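Mandelate racemase / muconate lactonizing enzyme (Burkholderia pseudomallei, PDB 2POD) is of unknown function but belongs to the enolase superfamily and may act as a lyase. Local coordinates at residues P182-S187 / S223-P228; T122-H127 / K176-D181; S255-Y260 / T286-I291. All blocks are in the same frame, centred on the assembly; numbering follows the deposited sequence.

From the N terminus, residues 122-127 come first, and interaction 2 closes a loop of 48 residues by joining them to 176-181. This pairs the ends of the neighbouring strands 117-122 and 174-177. Interaction 1 follows at once. It closes 35 residues, including helices 194-200 and 202-210 and strand 216-220. Interaction 3 comes last and closes 25 residues around strand 268-270 and helix 276-285. The loops run in series; none nest or cross. Interactions 1 and 2 touch where W225 packs on the carbonyl of F180. Interactions 1 and 3 touch through L227 and R259. Interactions 2 and 3 do not touch, but both reach the barrel sheet.

Interaction 1: residues P182-S187 / S223-P228; sequences PYAEAS and SLWNLP
The indole of W225 carries A184 over one face. A184 CA sits above the six-membered ring, 4.1 Å from its centroid and 26° off the ring normal, a CH-pi contact. The methyl A184 CB lies over the same ring system but displaced toward the rim, 4.0 Å from W225 CZ2. The backbone joining Y183 to A184 meets the far end of the indole obliquely, with Y183 C 3.6 Å from W225 CH2. Y183 CB touches that same CH2, but the phenol ring turns away and packs on D196, R199 and A200 of helix 194-200. The W225 side chain leaves with CG anti to its carbonyl carbon (chi1 -65°), and this carries the six-membered ring out to A184.

L224 adds a second apolar patch. Its CB lies 3.7 Å from A184 CB, and its CD1 is also close to that methyl. A184 CB thus touches both the leucine and the indole, from directions about a right angle apart.

The two segments belong to neighbouring beta-alpha units of the C-terminal barrel domain. Residues 182-187 follow strand 174-177, and residues 223-228 lead from strand 216-220 into helix 227-237. The metal-site residue E220 ends that second strand, and the sodium ion is about 11 Å from the L224 side chain.

No hydrogen bond crosses the contact, so packing alone joins the segments here. S187 OG is bonded to the carbonyl of Y191. F180, I192, and A230 and I233 of helix 227-237, also pack on W225.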
loop_
_atom_site.group_PDB
_atom_site.type_symbol
_atom_site.label_atom_id
_atom_site.label_comp_id
_atom_site.label_asym_id
_atom_site.label_seq_id
_atom_site.Cartn_x
_atom_site.Cartn_y
_atom_site.Cartn_z
ATOM N N PRO B 182 -37.795 1.463 6.148
ATOM C CA PRO B 182 -38.479 2.179 7.236
ATOM C C PRO B 182 -37.746 2.138 8.578
ATOM O O PRO B 182 -38.063 2.923 9.480
ATOM C CB PRO B 182 -39.829 1.449 7.356
ATOM C CG PRO B 182 -39.895 0.496 6.203
ATOM C CD PRO B 182 -38.486 0.195 5.846
ATOM N N TYR B 183 -36.775 1.235 8.704
ATOM C CA TYR B 183 -36.034 1.074 9.952
ATOM C C TYR B 183 -34.852 2.036 10.088
ATOM O O TYR B 183 -34.330 2.230 11.185
ATOM C CB TYR B 183 -35.640 -0.391 10.159
ATOM C CG TYR B 183 -36.841 -1.312 10.073
ATOM C CD1 TYR B 183 -37.028 -2.144 8.973
ATOM C CD2 TYR B 183 -37.813 -1.316 11.076
ATOM C CE1 TYR B 183 -38.142 -2.974 8.880
ATOM C CE2 TYR B 183 -38.931 -2.135 10.994
ATOM C CZ TYR B 183 -39.089 -2.964 9.894
ATOM O OH TYR B 183 -40.194 -3.784 9.810
ATOM N N ALA B 184 -34.474 2.664 8.979
ATOM C CA ALA B 184 -33.382 3.637 8.943
ATOM C C ALA B 184 -33.664 4.934 9.704
ATOM O O ALA B 184 -32.794 5.429 10.425
ATOM C CB ALA B 184 -33.000 3.942 7.512
ATOM N N GLU B 185 -34.872 5.475 9.542
ATOM C CA GLU B 185 -35.196 6.833 9.996
ATOM C C GLU B 185 -35.322 6.980 11.514
ATOM O O GLU B 185 -35.143 8.075 12.049
ATOM C CB GLU B 185 -36.445 7.379 9.286
ATOM C CG GLU B 185 -37.655 6.434 9.270
ATOM C CD GLU B 185 -38.799 6.904 10.164
ATOM O OE1 GLU B 185 -39.209 8.082 10.054
ATOM O OE2 GLU B 185 -39.293 6.085 10.970
ATOM N N ALA B 186 -35.614 5.877 12.198
ATOM C CA ALA B 186 -35.684 5.854 13.660
ATOM C C ALA B 186 -34.328 6.080 14.330
ATOM O O ALA B 186 -34.257 6.620 15.439
ATOM C CB ALA B 186 -36.298 4.543 14.138
ATOM N N SER B 187 -33.261 5.664 13.652
ATOM C CA SER B 187 -31.921 5.649 14.238
ATOM C C SER B 187 -30.881 6.386 13.393
ATOM O O SER B 187 -29.681 6.275 13.658
ATOM C CB SER B 187 -31.469 4.208 14.467
ATOM O OG SER B 187 -31.391 3.505 13.238
ATOM N N SER B 223 -29.037 4.309 0.144
ATOM C CA SER B 223 -27.954 5.034 0.850
ATOM C C SER B 223 -28.271 5.378 2.313
ATOM O O SER B 223 -27.744 6.346 2.859
ATOM C CB SER B 223 -27.515 6.296 0.078
ATOM O OG SER B 223 -27.205 6.010 -1.274
ATOM N N LEU B 224 -29.128 4.580 2.944
ATOM C CA LEU B 224 -29.771 4.972 4.204
ATOM C C LEU B 224 -28.984 4.508 5.429
ATOM O O LEU B 224 -29.206 4.982 6.539
ATOM C CB LEU B 224 -31.212 4.446 4.267
ATOM C CG LEU B 224 -32.273 5.117 3.385
ATOM C CD1 LEU B 224 -33.588 4.347 3.431
ATOM C CD2 LEU B 224 -32.489 6.573 3.786
ATOM N N TRP B 225 -28.052 3.589 5.217
ATOM C CA TRP B 225 -27.388 2.924 6.323
ATOM C C TRP B 225 -25.937 3.345 6.465
ATOM O O TRP B 225 -25.248 3.581 5.479
ATOM C CB TRP B 225 -27.517 1.415 6.167
ATOM C CG TRP B 225 -28.948 0.960 6.284
ATOM C CD1 TRP B 225 -29.790 0.614 5.263
ATOM C CD2 TRP B 225 -29.707 0.832 7.492
ATOM N NE1 TRP B 225 -31.018 0.261 5.765
ATOM C CE2 TRP B 225 -30.996 0.389 7.130
ATOM C CE3 TRP B 225 -29.417 1.038 8.851
ATOM C CZ2 TRP B 225 -32.003 0.150 8.078
ATOM C CZ3 TRP B 225 -30.414 0.806 9.792
ATOM C CH2 TRP B 225 -31.694 0.362 9.399
ATOM N N ASN B 226 -25.483 3.454 7.705
ATOM C CA ASN B 226 -24.067 3.612 7.973
ATOM C C ASN B 226 -23.441 2.261 8.252
ATOM O O ASN B 226 -24.121 1.240 8.122
ATOM C CB ASN B 226 -23.842 4.606 9.107
ATOM C CG ASN B 226 -24.094 6.026 8.672
ATOM O OD1 ASN B 226 -23.209 6.695 8.124
ATOM N ND2 ASN B 226 -25.314 6.499 8.902
ATOM N N LEU B 227 -22.158 2.245 8.611
ATOM C CA LEU B 227 -21.362 1.035 8.452
ATOM C C LEU B 227 -21.745 -0.195 9.295
ATOM O O LEU B 227 -22.035 -1.237 8.707
ATOM C CB LEU B 227 -19.858 1.315 8.439
ATOM C CG LEU B 227 -18.972 0.130 8.063
ATOM C CD1 LEU B 227 -18.917 -0.104 6.557
ATOM C CD2 LEU B 227 -17.590 0.335 8.634
ATOM N N PRO B 228 -21.764 -0.084 10.652
ATOM C CA PRO B 228 -22.160 -1.287 11.417
ATOM C C PRO B 228 -23.525 -1.943 11.095
ATOM O O PRO B 228 -23.555 -3.170 10.915
ATOM C CB PRO B 228 -22.051 -0.855 12.889
ATOM C CG PRO B 228 -21.228 0.378 12.872
ATOM C CD PRO B 228 -21.434 1.045 11.550
#

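Interaction 2: residues T122-H127 / K176-D181; sequences TCAGPH and KIWPFD
W178 reaches T122, C123 and A124 because its CG stands between the backbone N and the carbonyl carbon (chi1 51°), which swings the indole toward them. K176 takes another course. Its CG is anti to the backbone N (chi1 -166°), and its chain runs beside T122, pointing the same way, with a bend at chi3.

The far rim of the W178 six-membered ring does most of the touching. T122 CG2 lies 3.6 Å from W178 CZ3, and the two side chains cross at about a right angle. C123 O approaches W178 CH2 obliquely at 3.3 Å. A124 CB comes in at the ring edge, in its plane, 3.9 Å from W178 CH2. C123 is the centre of an inverse gamma turn, closed by A124 N to T122 O at 2.7 Å. This turn bends the chain around the end of the indole.

One backbone bond joins the segments. C123 N donates to K176 O at 3.1 Å, nearly straight at 169° and in the carbonyl plane. With the bond between K176 and N121 it makes the parallel bridge of T122 with K176. C123 SG also packs on I177 CG2.

T122 OG1 lies 3.6 Å from K176 CE, but its hydrogen bond goes to E347. K176 NZ forms a salt bridge with E246 and a hydrogen bond with Y120 OH. The side chain of K176 comes within about 4 Å of the sodium ion (nearest atoms), which is held by E220, E246 and E272. Strands 117-122 and 174-177 are the first two of the barrel, and the metal site lies at the C-terminal ends of its strands, as in other enolase superfamily members.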
loop_
_atom_site.group_PDB
_atom_site.type_symbol
_atom_site.label_atom_id
_atom_site.label_comp_id
_atom_site.label_asym_id
_atom_site.label_seq_id
_atom_site.Cartn_x
_atom_site.Cartn_y
_atom_site.Cartn_z
ATOM N N THR B 122 -38.377 -3.032 -10.853
ATOM C CA THR B 122 -38.315 -2.294 -9.606
ATOM C C THR B 122 -39.739 -2.160 -9.061
ATOM O O THR B 122 -40.578 -1.460 -9.638
ATOM C CB THR B 122 -37.618 -0.933 -9.822
ATOM O OG1 THR B 122 -36.251 -1.170 -10.168
ATOM C CG2 THR B 122 -37.665 -0.054 -8.579
ATOM N N CYS B 123 -39.998 -2.854 -7.954
ATOM C CA CYS B 123 -41.339 -2.997 -7.392
ATOM C C CYS B 123 -41.810 -1.735 -6.662
ATOM O O CYS B 123 -42.039 -1.753 -5.450
ATOM C CB CYS B 123 -41.397 -4.212 -6.458
ATOM S SG CYS B 123 -40.939 -5.782 -7.239
ATOM N N ALA B 124 -41.932 -0.640 -7.412
ATOM C CA ALA B 124 -42.562 0.592 -6.941
ATOM C C ALA B 124 -44.054 0.579 -7.256
ATOM O O ALA B 124 -44.491 -0.068 -8.216
ATOM C CB ALA B 124 -41.901 1.798 -7.591
ATOM N N GLY B 125 -44.829 1.297 -6.446
ATOM C CA GLY B 125 -46.218 1.610 -6.779
ATOM C C GLY B 125 -46.337 2.760 -7.767
ATOM O O GLY B 125 -45.367 3.499 -7.978
ATOM N N PRO B 126 -47.530 2.920 -8.380
ATOM C CA PRO B 126 -47.823 3.964 -9.372
ATOM C C PRO B 126 -47.758 5.396 -8.828
ATOM O O PRO B 126 -47.974 5.618 -7.633
ATOM C CB PRO B 126 -49.255 3.635 -9.820
ATOM C CG PRO B 126 -49.477 2.215 -9.419
ATOM C CD PRO B 126 -48.699 2.049 -8.157
ATOM N N HIS B 127 -47.450 6.343 -9.714
ATOM C CA HIS B 127 -47.630 7.779 -9.459
ATOM C C HIS B 127 -49.030 8.221 -9.902
ATOM O O HIS B 127 -49.834 7.379 -10.314
ATOM C CB HIS B 127 -46.545 8.588 -10.188
ATOM C CG HIS B 127 -46.210 9.893 -9.531
ATOM N ND1 HIS B 127 -45.491 9.974 -8.356
ATOM C CD2 HIS B 127 -46.498 11.169 -9.884
ATOM C CE1 HIS B 127 -45.351 11.244 -8.014
ATOM N NE2 HIS B 127 -45.954 11.990 -8.926
ATOM N N LYS B 176 -36.322 -5.888 -7.962
ATOM C CA LYS B 176 -35.700 -5.076 -6.924
ATOM C C LYS B 176 -36.686 -4.635 -5.848
ATOM O O LYS B 176 -37.730 -4.052 -6.143
ATOM C CB LYS B 176 -35.019 -3.853 -7.527
ATOM C CG LYS B 176 -34.083 -3.141 -6.563
ATOM C CD LYS B 176 -33.066 -2.320 -7.309
ATOM C CE LYS B 176 -33.631 -0.962 -7.665
ATOM N NZ LYS B 176 -32.709 -0.213 -8.565
ATOM N N ILE B 177 -36.337 -4.912 -4.596
ATOM C CA ILE B 177 -37.148 -4.494 -3.455
ATOM C C ILE B 177 -36.327 -3.676 -2.444
ATOM O O ILE B 177 -35.100 -3.668 -2.507
ATOM C CB ILE B 177 -37.825 -5.704 -2.775
ATOM C CG1 ILE B 177 -36.771 -6.680 -2.241
ATOM C CG2 ILE B 177 -38.755 -6.414 -3.769
ATOM C CD1 ILE B 177 -37.315 -7.694 -1.271
ATOM N N TRP B 178 -37.006 -2.986 -1.527
ATOM C CA TRP B 178 -36.314 -2.200 -0.507
ATOM C C TRP B 178 -36.894 -2.233 0.918
ATOM O O TRP B 178 -37.172 -1.176 1.489
ATOM C CB TRP B 178 -36.100 -0.758 -0.981
ATOM C CG TRP B 178 -37.328 -0.069 -1.486
ATOM C CD1 TRP B 178 -38.160 0.755 -0.778
ATOM C CD2 TRP B 178 -37.864 -0.130 -2.815
ATOM N NE1 TRP B 178 -39.181 1.203 -1.581
ATOM C CE2 TRP B 178 -39.024 0.675 -2.835
ATOM C CE3 TRP B 178 -37.478 -0.789 -3.990
ATOM C CZ2 TRP B 178 -39.796 0.842 -3.984
ATOM C CZ3 TRP B 178 -38.249 -0.631 -5.122
ATOM C CH2 TRP B 178 -39.389 0.188 -5.116
ATOM N N PRO B 179 -37.020 -3.437 1.527
ATOM C CA PRO B 179 -37.748 -3.559 2.799
ATOM C C PRO B 179 -37.034 -3.060 4.077
ATOM O O PRO B 179 -37.645 -3.060 5.146
ATOM C CB PRO B 179 -38.011 -5.060 2.898
ATOM C CG PRO B 179 -36.884 -5.683 2.170
ATOM C CD PRO B 179 -36.497 -4.741 1.074
ATOM N N PHE B 180 -35.770 -2.644 3.974
ATOM C CA PHE B 180 -35.009 -2.171 5.141
ATOM C C PHE B 180 -35.172 -0.669 5.361
ATOM O O PHE B 180 -34.823 -0.149 6.418
ATOM C CB PHE B 180 -33.522 -2.533 5.021
ATOM C CG PHE B 180 -33.263 -4.012 4.887
ATOM C CD1 PHE B 180 -33.158 -4.600 3.633
ATOM C CD2 PHE B 180 -33.130 -4.810 6.014
ATOM C CE1 PHE B 180 -32.923 -5.953 3.501
ATOM C CE2 PHE B 180 -32.906 -6.172 5.896
ATOM C CZ PHE B 180 -32.798 -6.745 4.639
ATOM N N ASP B 181 -35.726 0.008 4.356
ATOM C CA ASP B 181 -36.012 1.447 4.387
ATOM C C ASP B 181 -36.695 2.071 5.623
ATOM O O ASP B 181 -36.222 3.110 6.101
ATOM C CB ASP B 181 -36.720 1.883 3.102
ATOM C CG ASP B 181 -35.798 1.883 1.899
ATOM O OD1 ASP B 181 -34.863 1.049 1.846
ATOM O OD2 ASP B 181 -36.012 2.730 1.003
#

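Interaction 3: residues S255-Y260 / T286-I291; sequences SSLKRY and TNAAGI
L257 and K258 both pack on the methyl group of A288, from directions about a right angle apart. L257 CG sits 3.8 Å from A288 CB, and K258 CA meets the same methyl at 3.7 Å. With CG anti to the backbone N (chi1 -165°), L257 brings CG and CD2 against A288 CB.

K258 then bends along the chain of T286 and N287. Its CG lies 3.2 Å from T286 O. Further bends bring the ammonium group back to the next carbonyl, where K258 NZ makes a weak hydrogen bond with N287 O at 3.3 Å. N287, with positive phi, is where the chain leaves the helix that ends here.

T286 points its CB toward the helix of L257 and K258, but OG1 is engaged within its own chain. It bonds to L283 O and takes a weak bond from A288 N.

R259, on the same helix as K258, bonds through NH1 to A289 O of a neighbouring subunit. L257 also packs on L283 of helix 276-285 and on V268 of strand 268-270. The contact thus ties helix 257-263 to the turn that leads out of the next beta-alpha unit (strand 268-270 and helix 276-285) into strand 289-294.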
loop_
_atom_site.group_PDB
_atom_site.type_symbol
_atom_site.label_atom_id
_atom_site.label_comp_id
_atom_site.label_asym_id
_atom_site.label_seq_id
_atom_site.Cartn_x
_atom_site.Cartn_y
_atom_site.Cartn_z
ATOM N N SER B 255 -13.814 5.553 -0.172
ATOM C CA SER B 255 -12.891 4.775 0.670
ATOM C C SER B 255 -13.529 3.808 1.675
ATOM O O SER B 255 -12.925 2.798 2.037
ATOM C CB SER B 255 -11.958 5.728 1.422
ATOM O OG SER B 255 -10.661 5.701 0.864
ATOM N N SER B 256 -14.742 4.127 2.119
ATOM C CA SER B 256 -15.453 3.315 3.105
ATOM C C SER B 256 -16.102 2.039 2.538
ATOM O O SER B 256 -16.627 1.215 3.298
ATOM C CB SER B 256 -16.508 4.165 3.820
ATOM O OG SER B 256 -15.961 4.844 4.937
ATOM N N LEU B 257 -16.069 1.879 1.218
ATOM C CA LEU B 257 -16.899 0.879 0.552
ATOM C C LEU B 257 -16.326 -0.531 0.608
ATOM O O LEU B 257 -17.081 -1.503 0.665
ATOM C CB LEU B 257 -17.195 1.287 -0.891
ATOM C CG LEU B 257 -18.324 0.568 -1.627
ATOM C CD1 LEU B 257 -19.636 0.611 -0.847
ATOM C CD2 LEU B 257 -18.484 1.163 -3.004
ATOM N N LYS B 258 -14.997 -0.639 0.610
ATOM C CA LYS B 258 -14.325 -1.938 0.577
ATOM C C LYS B 258 -14.575 -2.751 1.839
ATOM O O LYS B 258 -14.626 -3.977 1.792
ATOM C CB LYS B 258 -12.823 -1.784 0.327
ATOM C CG LYS B 258 -12.275 -2.768 -0.716
ATOM C CD LYS B 258 -11.852 -4.106 -0.126
ATOM C CE LYS B 258 -12.256 -5.273 -1.031
ATOM N NZ LYS B 258 -11.275 -5.543 -2.124
ATOM N N ARG B 259 -14.738 -2.048 2.957
ATOM C CA ARG B 259 -15.186 -2.643 4.201
ATOM C C ARG B 259 -16.556 -3.299 4.106
ATOM O O ARG B 259 -16.738 -4.406 4.612
ATOM C CB ARG B 259 -15.130 -1.621 5.330
ATOM C CG ARG B 259 -13.697 -1.283 5.731
ATOM C CD ARG B 259 -13.633 -0.484 7.006
ATOM N NE ARG B 259 -14.129 -1.243 8.150
ATOM C CZ ARG B 259 -14.347 -0.733 9.356
ATOM N NH1 ARG B 259 -14.118 0.551 9.592
ATOM N NH2 ARG B 259 -14.814 -1.509 10.322
ATOM N N TYR B 260 -17.507 -2.643 3.436
ATOM C CA TYR B 260 -18.785 -3.289 3.136
ATOM C C TYR B 260 -18.642 -4.481 2.195
ATOM O O TYR B 260 -19.154 -5.565 2.494
ATOM C CB TYR B 260 -19.861 -2.308 2.640
ATOM C CG TYR B 260 -21.200 -2.991 2.435
ATOM C CD1 TYR B 260 -21.505 -3.621 1.225
ATOM C CD2 TYR B 260 -22.142 -3.051 3.462
ATOM C CE1 TYR B 260 -22.703 -4.277 1.037
ATOM C CE2 TYR B 260 -23.358 -3.710 3.279
ATOM C CZ TYR B 260 -23.625 -4.321 2.061
ATOM O OH TYR B 260 -24.809 -4.973 1.838
ATOM N N THR B 286 -11.715 1.740 -5.625
ATOM C CA THR B 286 -11.977 1.056 -4.343
ATOM C C THR B 286 -11.801 -0.470 -4.395
ATOM O O THR B 286 -11.526 -1.093 -3.366
ATOM C CB THR B 286 -13.378 1.371 -3.769
ATOM O OG1 THR B 286 -14.398 0.765 -4.584
ATOM C CG2 THR B 286 -13.599 2.872 -3.680
ATOM N N ASN B 287 -11.936 -1.041 -5.595
ATOM C CA ASN B 287 -12.083 -2.485 -5.823
ATOM C C ASN B 287 -13.219 -3.150 -5.042
ATOM O O ASN B 287 -13.101 -4.283 -4.582
ATOM C CB ASN B 287 -10.750 -3.232 -5.654
ATOM C CG ASN B 287 -9.679 -2.744 -6.622
ATOM O OD1 ASN B 287 -9.793 -2.922 -7.838
ATOM N ND2 ASN B 287 -8.632 -2.121 -6.083
ATOM N N ALA B 288 -14.333 -2.436 -4.927
ATOM C CA ALA B 288 -15.418 -2.820 -4.041
ATOM C C ALA B 288 -16.731 -3.047 -4.786
ATOM O O ALA B 288 -17.585 -3.801 -4.321
ATOM C CB ALA B 288 -15.596 -1.776 -2.942
ATOM N N ALA B 289 -16.896 -2.407 -5.938
ATOM C CA ALA B 289 -18.125 -2.559 -6.710
ATOM C C ALA B 289 -18.094 -3.830 -7.541
ATOM O O ALA B 289 -17.047 -4.213 -8.076
ATOM C CB ALA B 289 -18.359 -1.361 -7.586
ATOM N N GLY B 290 -19.250 -4.482 -7.639
ATOM C CA GLY B 290 -19.445 -5.591 -8.561
ATOM C C GLY B 290 -20.248 -5.190 -9.785
ATOM O O GLY B 290 -19.983 -5.656 -10.888
ATOM N N ILE B 291 -21.243 -4.331 -9.592
ATOM C CA ILE B 291 -22.045 -3.833 -10.701
ATOM C C ILE B 291 -21.974 -2.323 -10.708
ATOM O O ILE B 291 -22.234 -1.676 -9.696
ATOM C CB ILE B 291 -23.530 -4.327 -10.652
ATOM C CG1 ILE B 291 -23.599 -5.855 -10.768
ATOM C CG2 ILE B 291 -24.350 -3.735 -11.819
ATOM C CD1 ILE B 291 -23.854 -6.550 -9.470
#